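PDB 1UWW: endoglucanase from Bacillus akibai, which hydrolyses internal beta-1,4-glucosidic linkages in cellulose and related glucans, the chain here being its family 28 carbohydrate-binding module, specific for non-crystalline cellulose. Local coordinates for residues A[50-63]-A[170-184]. Sequence-based numbering, arbitrary orientation.
Sequences SNALSWEFGYPEVK and FADVESDFAGRVFVD. With CA (calcium ion), chain C; CA (calcium ion), chain F.
Tyr59 and Asp172 meet flat against each other: the carboxylate plane lies only 4° from that of the ring, and Asp172 CB sits over the ring centre at 3.5 Å in a CH-pi contact. The ring's opposite face is taken by Phe57, while the Tyr59 hydroxyl donates to Phe170 O (Tyr59 OH to Phe170 O 2.8 Å) from above the carbonyl plane. Asp172 in turn is gripped on both oxygens. Lys63 NZ makes a salt bridge to Asp172, its hydrogen bond meeting OD2 (2.6 Å) on the syn lone pair, and also donates to Ser175 O and Pro60 O; OD1 receives Ser175 N, closing an Asx motif, and Ser175 OG from the other face.

Farther along, strands 50-58 and 180-184 pair antiparallel. On one face of their sheet Trp55 swings its indole, chi1 66°, between backbone N and carbonyl carbon, across Val181, whose CG2 lies 3.5 Å from the centroid of the six-membered ring; the far edge of the indole points at the face of Phe170, planes at 69°. Since Phe170 belongs to the other sheet, this T-shaped pair joins the two layers of the beta-sandwich, with Phe93 and Trp32 around it. On the other face Arg180 NH1 donates to Ser54 OG (2.9 Å), almost in the guanidinium plane, and Ser54 OG donates in turn to Val181 O, which Trp55 N reaches from the opposite face of the carbonyl plane.

At the far end Ser50 OG, Asn51 O and both Asp184 carboxylate oxygens bind calcium, completed by Val21, Glu23 and water. Calcium thus ties the start of strand 50-58 to the middle of strand 180-189, whereas the buried carboxylate of Asp172 is probably kept ionised by the ammonium of Lys63.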
ATOM      1  N   SER A  50      25.504  -4.491 -13.619  1.00 20.69           N
ATOM      2  CA  SER A  50      25.296  -3.103 -13.976  1.00 20.69           C
ATOM      3  C   SER A  50      25.480  -2.254 -12.732  1.00 20.62           C
ATOM      4  O   SER A  50      25.349  -2.746 -11.623  1.00 22.74           O
ATOM      5  CB  SER A  50      23.896  -2.918 -14.560  1.00 20.82           C
ATOM      6  OG  SER A  50      23.692  -1.593 -15.060  1.00 20.15           O
ATOM      7  N   ASN A  51      25.749  -0.983 -12.907  1.00 19.84           N
ATOM      8  CA  ASN A  51      25.875  -0.086 -11.783  1.00 19.77           C
ATOM      9  C   ASN A  51      24.506   0.415 -11.332  1.00 17.77           C
ATOM     10  O   ASN A  51      23.627   0.673 -12.147  1.00 17.92           O
ATOM     11  CB  ASN A  51      26.784   1.079 -12.138  1.00 20.38           C
ATOM     12  CG  ASN A  51      28.222   0.672 -12.226  1.00 23.64           C
ATOM     13  OD1 ASN A  51      28.773   0.041 -11.305  1.00 27.19           O
ATOM     14  ND2 ASN A  51      28.845   1.000 -13.343  1.00 26.33           N
ATOM     15  N   ALA A  52      24.349   0.561 -10.019  1.00 18.27           N
ATOM     16  CA  ALA A  52      23.058   0.827  -9.403  1.00 17.47           C
ATOM     17  C   ALA A  52      23.220   1.815  -8.242  1.00 17.84           C
ATOM     18  O   ALA A  52      24.260   1.881  -7.614  1.00 18.60           O
ATOM     19  CB  ALA A  52      22.493  -0.460  -8.910  1.00 18.04           C
ATOM     20  N   LEU A  53      22.179   2.578  -7.952  1.00 16.66           N
ATOM     21  CA  LEU A  53      22.105   3.438  -6.769  1.00 17.58           C
ATOM     22  C   LEU A  53      21.959   2.517  -5.542  1.00 17.77           C
ATOM     23  O   LEU A  53      21.110   1.640  -5.534  1.00 18.36           O
ATOM     24  CB  LEU A  53      20.890   4.338  -6.881  1.00 17.40           C
ATOM     25  CG  LEU A  53      20.687   5.364  -5.766  1.00 18.41           C
ATOM     26  CD1 LEU A  53      21.776   6.413  -5.780  1.00 19.00           C
ATOM     27  CD2 LEU A  53      19.311   5.998  -5.877  1.00 18.94           C
ATOM     28  N   SER A  54      22.741   2.738  -4.488  1.00 18.03           N
ATOM     29  CA  SER A  54      22.821   1.802  -3.360  1.00 18.00           C
ATOM     30  C   SER A  54      22.973   2.478  -2.011  1.00 17.23           C
ATOM     31  O   SER A  54      23.566   3.547  -1.906  1.00 17.90           O
ATOM     32  CB  SER A  54      23.969   0.815  -3.638  1.00 18.95           C
ATOM     33  OG  SER A  54      24.028  -0.247  -2.722  1.00 18.12           O
ATOM     34  N   TRP A  55      22.389   1.854  -0.997  1.00 17.76           N
ATOM     35  CA  TRP A  55      22.615   2.255   0.396  1.00 17.07           C
ATOM     36  C   TRP A  55      22.468   1.006   1.249  1.00 17.50           C
ATOM     37  O   TRP A  55      21.929   0.004   0.818  1.00 17.18           O
ATOM     38  CB  TRP A  55      21.665   3.391   0.811  1.00 17.67           C
ATOM     39  CG  TRP A  55      20.216   3.022   0.859  1.00 17.86           C
ATOM     40  CD1 TRP A  55      19.504   2.697   1.976  1.00 18.43           C
ATOM     41  CD2 TRP A  55      19.278   2.969  -0.243  1.00 17.79           C
ATOM     42  NE1 TRP A  55      18.200   2.421   1.635  1.00 17.37           N
ATOM     43  CE2 TRP A  55      18.031   2.595   0.288  1.00 18.57           C
ATOM     44  CE3 TRP A  55      19.376   3.182  -1.621  1.00 17.74           C
ATOM     45  CZ2 TRP A  55      16.883   2.457  -0.506  1.00 17.62           C
ATOM     46  CZ3 TRP A  55      18.228   3.026  -2.409  1.00 17.02           C
ATOM     47  CH2 TRP A  55      17.015   2.668  -1.844  1.00 17.77           C
ATOM     48  N   GLU A  56      22.908   1.082   2.497  1.00 18.54           N
ATOM     49  CA  GLU A  56      22.694   0.012   3.452  1.00 20.26           C
ATOM     50  C   GLU A  56      22.091   0.552   4.736  1.00 19.85           C
ATOM     51  O   GLU A  56      22.301   1.698   5.111  1.00 22.30           O
ATOM     52  CB  GLU A  56      23.932  -0.846   3.681  1.00 23.77           C
ATOM     53  CG  GLU A  56      25.180  -0.211   4.161  1.00 27.87           C
ATOM     54  CD  GLU A  56      26.270  -1.281   4.417  1.00 31.38           C
ATOM     55  OE1 GLU A  56      26.235  -2.410   3.832  1.00 34.00           O
ATOM     56  OE2 GLU A  56      27.158  -0.997   5.208  1.00 35.64           O
ATOM     57  N   PHE A  57      21.297  -0.279   5.366  1.00 19.14           N
ATOM     58  CA  PHE A  57      20.564   0.113   6.563  1.00 18.93           C
ATOM     59  C   PHE A  57      19.916  -1.121   7.157  1.00 19.52           C
ATOM     60  O   PHE A  57      19.869  -2.169   6.551  1.00 17.96           O
ATOM     61  CB  PHE A  57      19.476   1.160   6.240  1.00 19.65           C
ATOM     62  CG  PHE A  57      18.255   0.570   5.573  1.00 19.93           C
ATOM     63  CD1 PHE A  57      18.281   0.145   4.239  1.00 20.94           C
ATOM     64  CD2 PHE A  57      17.091   0.346   6.298  1.00 21.33           C
ATOM     65  CE1 PHE A  57      17.162  -0.430   3.670  1.00 22.16           C
ATOM     66  CE2 PHE A  57      16.016  -0.260   5.709  1.00 22.21           C
ATOM     67  CZ  PHE A  57      16.060  -0.634   4.411  1.00 20.63           C
ATOM     68  N   GLY A  58      19.402  -0.975   8.375  1.00 19.51           N
ATOM     69  CA  GLY A  58      18.489  -1.944   8.933  1.00 19.80           C
ATOM     70  C   GLY A  58      17.381  -1.251   9.675  1.00 18.75           C
ATOM     71  O   GLY A  58      17.636  -0.255  10.336  1.00 20.46           O
ATOM     72  N   TYR A  59      16.186  -1.808   9.618  1.00 18.98           N
ATOM     73  CA  TYR A  59      15.084  -1.293  10.409  1.00 19.37           C
ATOM     74  C   TYR A  59      15.274  -1.571  11.905  1.00 20.92           C
ATOM     75  O   TYR A  59      15.858  -2.586  12.272  1.00 20.75           O
ATOM     76  CB  TYR A  59      13.765  -1.913   9.959  1.00 19.48           C
ATOM     77  CG  TYR A  59      13.320  -1.582   8.527  1.00 18.74           C
ATOM     78  CD1 TYR A  59      12.996  -0.281   8.147  1.00 18.71           C
ATOM     79  CD2 TYR A  59      13.202  -2.564   7.581  1.00 19.78           C
ATOM     80  CE1 TYR A  59      12.552  -0.007   6.839  1.00 18.58           C
ATOM     81  CE2 TYR A  59      12.758  -2.289   6.296  1.00 18.77           C
ATOM     82  CZ  TYR A  59      12.436  -1.022   5.943  1.00 18.74           C
ATOM     83  OH  TYR A  59      12.014  -0.770   4.650  1.00 19.36           O
ATOM     84  N   PRO A  60      14.729  -0.701  12.756  1.00 21.14           N
ATOM     85  CA  PRO A  60      14.802  -0.916  14.207  1.00 21.80           C
ATOM     86  C   PRO A  60      13.845  -1.997  14.641  1.00 22.93           C
ATOM     87  O   PRO A  60      12.850  -2.271  13.969  1.00 22.29           O
ATOM     88  CB  PRO A  60      14.404   0.451  14.768  1.00 22.17           C
ATOM     89  CG  PRO A  60      13.445   0.961  13.764  1.00 22.13           C
ATOM     90  CD  PRO A  60      14.071   0.588  12.440  1.00 22.18           C
ATOM     91  N   GLU A  61      14.149  -2.645  15.770  1.00 24.56           N
ATOM     92  CA  GLU A  61      13.239  -3.621  16.358  1.00 26.22           C
ATOM     93  C   GLU A  61      12.020  -2.966  16.985  1.00 26.87           C
ATOM     94  O   GLU A  61      10.910  -3.498  16.892  1.00 27.72           O
ATOM     95  CB  GLU A  61      13.975  -4.454  17.401  1.00 27.36           C
ATOM     96  CG  GLU A  61      14.956  -5.385  16.729  1.00 29.53           C
ATOM     97  CD  GLU A  61      15.532  -6.429  17.650  1.00 32.83           C
ATOM     98  OE1 GLU A  61      14.862  -6.826  18.633  1.00 35.25           O
ATOM     99  OE2 GLU A  61      16.673  -6.850  17.372  1.00 31.52           O
ATOM    100  N   VAL A  62      12.221  -1.809  17.595  1.00 27.27           N
ATOM    101  CA  VAL A  62      11.096  -1.027  18.118  1.00 27.93           C
ATOM    102  C   VAL A  62      10.471  -0.268  16.946  1.00 26.97           C
ATOM    103  O   VAL A  62      11.122   0.554  16.325  1.00 26.44           O
ATOM    104  CB  VAL A  62      11.531  -0.071  19.245  1.00 28.72           C
ATOM    105  CG1 VAL A  62      10.372   0.833  19.665  1.00 29.86           C
ATOM    106  CG2 VAL A  62      12.050  -0.868  20.461  1.00 30.41           C
ATOM    107  N   LYS A  63       9.208  -0.580  16.656  1.00 27.05           N
ATOM    108  CA  LYS A  63       8.490  -0.048  15.489  1.00 27.21           C
ATOM    109  C   LYS A  63       7.675   1.184  15.889  1.00 27.60           C
ATOM    110  O   LYS A  63       6.722   1.044  16.678  1.00 28.46           O
ATOM    111  CB  LYS A  63       7.521  -1.104  14.946  1.00 27.51           C
ATOM    112  CG  LYS A  63       8.121  -2.473  14.712  1.00 27.96           C
ATOM    113  CD  LYS A  63       9.334  -2.415  13.773  1.00 25.52           C
ATOM    114  CE  LYS A  63       9.842  -3.815  13.417  1.00 26.75           C
ATOM    115  NZ  LYS A  63      10.965  -3.760  12.461  1.00 23.90           N
ATOM    116  N   PHE A 170      10.233   3.157   1.051  1.00 16.69           N
ATOM    117  CA  PHE A 170      10.537   1.746   1.309  1.00 17.00           C
ATOM    118  C   PHE A 170      10.177   1.447   2.756  1.00 16.77           C
ATOM    119  O   PHE A 170      11.019   1.597   3.664  1.00 17.88           O
ATOM    120  CB  PHE A 170      12.007   1.449   1.042  1.00 17.20           C
ATOM    121  CG  PHE A 170      12.426   1.674  -0.380  1.00 17.23           C
ATOM    122  CD1 PHE A 170      12.790   2.923  -0.816  1.00 17.20           C
ATOM    123  CD2 PHE A 170      12.465   0.627  -1.294  1.00 17.96           C
ATOM    124  CE1 PHE A 170      13.225   3.149  -2.110  1.00 17.93           C
ATOM    125  CE2 PHE A 170      12.883   0.845  -2.603  1.00 18.00           C
ATOM    126  CZ  PHE A 170      13.258   2.104  -3.003  1.00 17.57           C
ATOM    127  N   ALA A 171       8.944   1.054   3.020  1.00 16.56           N
ATOM    128  CA  ALA A 171       8.431   0.975   4.395  1.00 17.34           C
ATOM    129  C   ALA A 171       8.509  -0.426   4.990  1.00 17.96           C
ATOM    130  O   ALA A 171       8.260  -1.423   4.335  1.00 18.21           O
ATOM    131  CB  ALA A 171       7.002   1.454   4.426  1.00 18.06           C
ATOM    132  N   ASP A 172       8.836  -0.475   6.273  1.00 18.50           N
ATOM    133  CA  ASP A 172       8.900  -1.694   7.064  1.00 19.10           C
ATOM    134  C   ASP A 172       7.510  -2.236   7.347  1.00 19.05           C
ATOM    135  O   ASP A 172       6.618  -1.488   7.756  1.00 21.26           O
ATOM    136  CB  ASP A 172       9.587  -1.332   8.383  1.00 18.84           C
ATOM    137  CG  ASP A 172       9.942  -2.519   9.240  1.00 20.78           C
ATOM    138  OD1 ASP A 172       9.943  -3.671   8.797  1.00 19.76           O
ATOM    139  OD2 ASP A 172      10.247  -2.286  10.441  1.00 23.55           O
ATOM    140  N   VAL A 173       7.340  -3.541   7.189  1.00 18.12           N
ATOM    141  CA  VAL A 173       6.148  -4.248   7.632  1.00 19.56           C
ATOM    142  C   VAL A 173       6.598  -5.381   8.556  1.00 18.77           C
ATOM    143  O   VAL A 173       6.734  -6.526   8.155  1.00 18.31           O
ATOM    144  CB  VAL A 173       5.364  -4.855   6.444  1.00 20.12           C
ATOM    145  CG1 VAL A 173       4.040  -5.413   6.924  1.00 21.03           C
ATOM    146  CG2 VAL A 173       5.146  -3.829   5.319  1.00 20.23           C
ATOM    147  N   GLU A 174       6.837  -5.022   9.815  1.00 19.76           N
ATOM    148  CA  GLU A 174       7.203  -5.987  10.854  1.00 20.74           C
ATOM    149  C   GLU A 174       8.439  -6.852  10.493  1.00 20.83           C
ATOM    150  O   GLU A 174       8.495  -8.046  10.800  1.00 20.31           O
ATOM    151  CB  GLU A 174       6.000  -6.892  11.206  1.00 22.14           C
ATOM    152  CG  GLU A 174       4.828  -6.163  11.860  1.00 26.96           C
ATOM    153  CD  GLU A 174       3.596  -7.054  12.116  1.00 33.03           C
ATOM    154  OE1 GLU A 174       3.629  -8.293  11.863  1.00 38.88           O
ATOM    155  OE2 GLU A 174       2.568  -6.511  12.568  1.00 39.18           O
ATOM    156  N   SER A 175       9.414  -6.257   9.811  1.00 19.77           N
ATOM    157  CA  SER A 175      10.558  -7.034   9.307  1.00 19.11           C
ATOM    158  C   SER A 175      11.779  -6.831  10.184  1.00 19.31           C
ATOM    159  O   SER A 175      11.816  -5.937  11.016  1.00 20.30           O
ATOM    160  CB  SER A 175      10.934  -6.635   7.885  1.00 19.28           C
ATOM    161  OG  SER A 175      11.762  -5.493   7.886  1.00 21.11           O
ATOM    162  N   ASP A 176      12.781  -7.682   9.966  1.00 18.99           N
ATOM    163  CA  ASP A 176      14.082  -7.527  10.604  1.00 19.33           C
ATOM    164  C   ASP A 176      15.166  -7.275   9.572  1.00 18.76           C
ATOM    165  O   ASP A 176      16.360  -7.527   9.815  1.00 19.57           O
ATOM    166  CB  ASP A 176      14.380  -8.732  11.495  1.00 19.75           C
ATOM    167  CG  ASP A 176      14.486 -10.022  10.751  1.00 21.03           C
ATOM    168  OD1 ASP A 176      14.225 -10.116   9.523  1.00 21.70           O
ATOM    169  OD2 ASP A 176      14.851 -11.076  11.363  1.00 23.56           O
ATOM    170  N   PHE A 177      14.781  -6.749   8.415  1.00 17.96           N
ATOM    171  CA  PHE A 177      15.740  -6.539   7.357  1.00 17.60           C
ATOM    172  C   PHE A 177      16.922  -5.665   7.784  1.00 17.09           C
ATOM    173  O   PHE A 177      16.760  -4.585   8.356  1.00 17.83           O
ATOM    174  CB  PHE A 177      15.082  -5.878   6.116  1.00 18.11           C
ATOM    175  CG  PHE A 177      16.087  -5.621   5.027  1.00 18.63           C
ATOM    176  CD1 PHE A 177      16.478  -6.626   4.171  1.00 18.43           C
ATOM    177  CD2 PHE A 177      16.712  -4.407   4.922  1.00 17.46           C
ATOM    178  CE1 PHE A 177      17.454  -6.413   3.206  1.00 20.23           C
ATOM    179  CE2 PHE A 177      17.699  -4.192   3.962  1.00 18.67           C
ATOM    180  CZ  PHE A 177      18.056  -5.179   3.112  1.00 19.30           C
ATOM    181  N   ALA A 178      18.137  -6.131   7.447  1.00 16.54           N
ATOM    182  CA  ALA A 178      19.333  -5.312   7.480  1.00 16.68           C
ATOM    183  C   ALA A 178      20.241  -5.770   6.342  1.00 17.45           C
ATOM    184  O   ALA A 178      20.382  -6.965   6.130  1.00 17.36           O
ATOM    185  CB  ALA A 178      20.064  -5.481   8.821  1.00 17.37           C
ATOM    186  N   GLY A 179      20.817  -4.828   5.622  1.00 16.42           N
ATOM    187  CA  GLY A 179      21.685  -5.156   4.499  1.00 17.00           C
ATOM    188  C   GLY A 179      21.754  -4.043   3.505  1.00 17.12           C
ATOM    189  O   GLY A 179      21.441  -2.909   3.812  1.00 18.41           O
ATOM    190  N   ARG A 180      22.246  -4.379   2.312  1.00 16.81           N
ATOM    191  CA  ARG A 180      22.440  -3.403   1.243  1.00 16.97           C
ATOM    192  C   ARG A 180      21.355  -3.601   0.195  1.00 17.35           C
ATOM    193  O   ARG A 180      20.957  -4.731  -0.066  1.00 18.14           O
ATOM    194  CB  ARG A 180      23.843  -3.547   0.651  1.00 18.02           C
ATOM    195  CG  ARG A 180      24.125  -2.546  -0.442  1.00 18.17           C
ATOM    196  CD  ARG A 180      25.581  -2.455  -0.829  1.00 20.21           C
ATOM    197  NE  ARG A 180      26.376  -1.743   0.162  1.00 21.98           N
ATOM    198  CZ  ARG A 180      26.386  -0.433   0.329  1.00 21.83           C
ATOM    199  NH1 ARG A 180      25.695   0.381  -0.455  1.00 20.36           N
ATOM    200  NH2 ARG A 180      27.130   0.120   1.285  1.00 25.55           N
ATOM    201  N   VAL A 181      20.856  -2.485  -0.329  1.00 17.44           N
ATOM    202  CA  VAL A 181      19.861  -2.517  -1.390  1.00 18.24           C
ATOM    203  C   VAL A 181      20.398  -1.692  -2.557  1.00 17.62           C
ATOM    204  O   VAL A 181      21.299  -0.858  -2.437  1.00 16.83           O
ATOM    205  CB  VAL A 181      18.466  -2.067  -0.948  1.00 19.41           C
ATOM    206  CG1 VAL A 181      17.955  -2.914   0.218  1.00 20.25           C
ATOM    207  CG2 VAL A 181      18.422  -0.619  -0.628  1.00 18.17           C
ATOM    208  N   PHE A 182      19.818  -1.960  -3.719  1.00 16.85           N
ATOM    209  CA  PHE A 182      20.285  -1.406  -4.997  1.00 16.58           C
ATOM    210  C   PHE A 182      19.057  -1.107  -5.870  1.00 15.68           C
ATOM    211  O   PHE A 182      18.148  -1.935  -5.972  1.00 16.50           O
ATOM    212  CB  PHE A 182      21.165  -2.393  -5.771  1.00 16.79           C
ATOM    213  CG  PHE A 182      22.310  -3.015  -4.979  1.00 18.10           C
ATOM    214  CD1 PHE A 182      22.085  -4.078  -4.080  1.00 18.33           C
ATOM    215  CD2 PHE A 182      23.600  -2.591  -5.193  1.00 17.78           C
ATOM    216  CE1 PHE A 182      23.128  -4.665  -3.395  1.00 19.27           C
ATOM    217  CE2 PHE A 182      24.676  -3.201  -4.505  1.00 20.22           C
ATOM    218  CZ  PHE A 182      24.435  -4.227  -3.635  1.00 18.85           C
ATOM    219  N   VAL A 183      19.075   0.040  -6.535  1.00 16.15           N
ATOM    220  CA  VAL A 183      18.024   0.468  -7.472  1.00 16.27           C
ATOM    221  C   VAL A 183      18.665   0.767  -8.824  1.00 16.28           C
ATOM    222  O   VAL A 183      19.643   1.498  -8.909  1.00 16.65           O
ATOM    223  CB  VAL A 183      17.365   1.754  -6.915  1.00 16.60           C
ATOM    224  CG1 VAL A 183      16.475   2.460  -7.942  1.00 17.74           C
ATOM    225  CG2 VAL A 183      16.601   1.460  -5.625  1.00 17.49           C
ATOM    226  N   ASP A 184      18.081   0.228  -9.890  1.00 16.70           N
ATOM    227  CA  ASP A 184      18.601   0.482 -11.240  1.00 16.72           C
ATOM    228  C   ASP A 184      17.461   0.654 -12.249  1.00 16.06           C
ATOM    229  O   ASP A 184      16.368   0.148 -12.068  1.00 16.34           O
ATOM    230  CB  ASP A 184      19.540  -0.641 -11.680  1.00 15.27           C
ATOM    231  CG  ASP A 184      20.542  -0.227 -12.752  1.00 17.32           C
ATOM    232  OD1 ASP A 184      20.616   0.951 -13.181  1.00 17.39           O
ATOM    233  OD2 ASP A 184      21.355  -1.107 -13.151  1.00 17.79           O
TER
HETATM  234 CA    CA C1192      22.791   0.538 -14.272  1.00 17.48          CA
HETATM  235 CA    CA F1195      17.037  -8.537  18.936  1.00 25.73          CA
HETATM  236  O   HOH W   1      26.284   3.220  -0.073  1.00 23.34           O
HETATM  237  O   HOH W   2      29.289  -1.382   2.962  1.00 41.04           O
HETATM  238  O   HOH W   3      17.446  -4.549  11.122  1.00 21.25           O
HETATM  239  O   HOH W   4      21.603   0.327 -16.290  1.00 19.16           O
HETATM  240  O   HOH W   5      17.527  -8.843  16.392  1.00 38.76           O